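Local coordinates for uncharacterized protein (PDB 1L1S) that is of unknown function but belongs to the DsrE/DsrF-like family, whose relatives include proteins of sulfur metabolism, at residues A[9-13]-A[43-48]. Numbering follows the deposited sequence.
Sequences HIDED and SMGVNV
The carboxylate of Asp13 takes the carboxamide of Asn47 over one carboxylate face: ND2 approaches OD2 from above the carboxylate plane, 64° out of it, while OD2 itself lies close to the plane of the amide. The two planes are steeply inclined, and the ND2 to OD2 hydrogen bond, nearly straight at 165°, is long at 3.3 Å. Over the same face lies the selenomethionine Met44: its CB stands above OD1, 3.8 Å from Asp13 OD1, and the chain, bent at chi2 and chi3, carries CE to a place on that side of the plane just beyond the two oxygens. Asp13 CG is tucked between its backbone N and carbonyl carbon (chi1 66°), which swings the carboxylate toward Asn47 and Met44. The backbone path separately brings Asp13 CB to 3.4 Å from Met44 O. With an alanine here in place of Asp13, the CB contact stays, but the Asn47 amide would probably lose its acceptor and be freer to turn.

The contact illustrates how a parallel alpha/beta sheet brings loops together at the C-terminal ends of adjacent strands: 9-13 runs out of strand 4-10 toward helix 15-31, and 43-48 follows the neighbouring strand 35-41. Here the backbones approach closely where Gly45 faces Asp11, their CA atoms 4.1 Å apart. With no side chain at Gly45, its CA can come up to Glu12 O in a CA-H...O contact (Gly45 CA to Glu12 O, 3.4 Å). Ser43 CB packs 3.7 Å from Asp11 O, and Leu20 of the second subunit covers both residues. On the strand side, His9 NE2 donates to Asp11 OD1 over 3.1 Å, again from above the carboxylate plane, while Tyr110 OH bonds to His9 ND1, fixing the imidazole from both nitrogens.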
loop_
_atom_site.group_PDB
_atom_site.type_symbol
_atom_site.label_atom_id
_atom_site.label_comp_id
_atom_site.label_asym_id
_atom_site.label_seq_id
_atom_site.Cartn_x
_atom_site.Cartn_y
_atom_site.Cartn_z
ATOM N N HIS A 9 -6.489 -2.419 -4.118
ATOM C CA HIS A 9 -6.499 -0.994 -4.398
ATOM C C HIS A 9 -5.568 -0.698 -5.553
ATOM O O HIS A 9 -4.396 -1.044 -5.508
ATOM C CB HIS A 9 -6.051 -0.267 -3.123
ATOM C CG HIS A 9 -5.687 1.173 -3.302
ATOM N ND1 HIS A 9 -5.197 1.936 -2.263
ATOM C CD2 HIS A 9 -5.713 1.987 -4.384
ATOM C CE1 HIS A 9 -4.934 3.155 -2.695
ATOM N NE2 HIS A 9 -5.237 3.214 -3.979
ATOM N N ILE A 10 -6.102 -0.086 -6.599
ATOM C CA ILE A 10 -5.280 0.304 -7.734
ATOM C C ILE A 10 -5.690 1.707 -8.183
ATOM O O ILE A 10 -6.871 1.987 -8.356
ATOM C CB ILE A 10 -5.414 -0.698 -8.889
ATOM C CG1 ILE A 10 -4.407 -0.359 -9.981
ATOM C CG2 ILE A 10 -6.842 -0.718 -9.435
ATOM C CD1 ILE A 10 -4.397 -1.388 -11.089
ATOM N N ASP A 11 -4.720 2.603 -8.329
ATOM C CA ASP A 11 -5.024 3.957 -8.767
ATOM C C ASP A 11 -4.153 4.420 -9.940
ATOM O O ASP A 11 -4.040 5.615 -10.209
ATOM C CB ASP A 11 -4.926 4.944 -7.587
ATOM C CG ASP A 11 -3.597 4.845 -6.827
ATOM O OD1 ASP A 11 -3.569 5.218 -5.628
ATOM O OD2 ASP A 11 -2.584 4.410 -7.412
ATOM N N GLU A 12 -3.548 3.465 -10.634
ATOM C CA GLU A 12 -2.702 3.758 -11.796
ATOM C C GLU A 12 -3.172 2.819 -12.900
ATOM O O GLU A 12 -3.874 1.849 -12.624
ATOM C CB GLU A 12 -1.224 3.476 -11.472
ATOM C CG GLU A 12 -0.747 4.153 -10.182
ATOM C CD GLU A 12 0.599 3.631 -9.671
ATOM O OE1 GLU A 12 1.656 4.119 -10.135
ATOM O OE2 GLU A 12 0.595 2.727 -8.802
ATOM N N ASP A 13 -2.801 3.098 -14.145
ATOM C CA ASP A 13 -3.214 2.219 -15.233
ATOM C C ASP A 13 -2.049 1.743 -16.096
ATOM O O ASP A 13 -2.255 1.214 -17.188
ATOM C CB ASP A 13 -4.290 2.891 -16.098
ATOM C CG ASP A 13 -3.773 4.105 -16.853
ATOM O OD1 ASP A 13 -2.808 4.745 -16.390
ATOM O OD2 ASP A 13 -4.355 4.437 -17.909
ATOM N N SER A 43 -8.964 7.192 -9.751
ATOM C CA SER A 43 -8.017 8.005 -10.503
ATOM C C SER A 43 -7.755 7.291 -11.827
ATOM O O SER A 43 -8.667 6.695 -12.410
ATOM C CB SER A 43 -6.713 8.196 -9.729
ATOM O OG SER A 43 -5.791 8.989 -10.472
HETATM N N MSE A 44 -6.516 7.321 -12.295
HETATM C CA MSE A 44 -6.172 6.686 -13.560
HETATM C C MSE A 44 -6.566 5.217 -13.576
HETATM O O MSE A 44 -6.836 4.644 -14.631
HETATM C CB MSE A 44 -4.675 6.838 -13.818
HETATM C CG MSE A 44 -4.256 8.292 -14.019
HETATM SE SE MSE A 44 -5.296 9.094 -15.463
HETATM C CE MSE A 44 -4.321 8.284 -16.950
ATOM N N GLY A 45 -6.600 4.617 -12.391
ATOM C CA GLY A 45 -6.976 3.220 -12.274
ATOM C C GLY A 45 -8.343 2.875 -12.851
ATOM O O GLY A 45 -8.567 1.747 -13.284
ATOM N N VAL A 46 -9.277 3.817 -12.876
ATOM C CA VAL A 46 -10.582 3.468 -13.428
ATOM C C VAL A 46 -10.546 3.160 -14.929
ATOM O O VAL A 46 -11.417 2.443 -15.435
ATOM C CB VAL A 46 -11.625 4.551 -13.151
ATOM C CG1 VAL A 46 -11.742 4.753 -11.645
ATOM C CG2 VAL A 46 -11.259 5.839 -13.861
ATOM N N ASN A 47 -9.549 3.680 -15.640
ATOM C CA ASN A 47 -9.457 3.404 -17.069
ATOM C C ASN A 47 -9.438 1.897 -17.317
ATOM O O ASN A 47 -9.819 1.427 -18.382
ATOM C CB ASN A 47 -8.208 4.053 -17.674
ATOM C CG ASN A 47 -8.266 5.567 -17.625
ATOM O OD1 ASN A 47 -9.345 6.153 -17.699
ATOM N ND2 ASN A 47 -7.106 6.209 -17.516
ATOM N N VAL A 48 -9.010 1.139 -16.315
ATOM C CA VAL A 48 -8.963 -0.308 -16.438
ATOM C C VAL A 48 -10.357 -0.921 -16.477
ATOM O O VAL A 48 -10.549 -2.015 -17.013
ATOM C CB VAL A 48 -8.182 -0.935 -15.270
ATOM C CG1 VAL A 48 -8.456 -2.429 -15.202
ATOM C CG2 VAL A 48 -6.689 -0.688 -15.462
#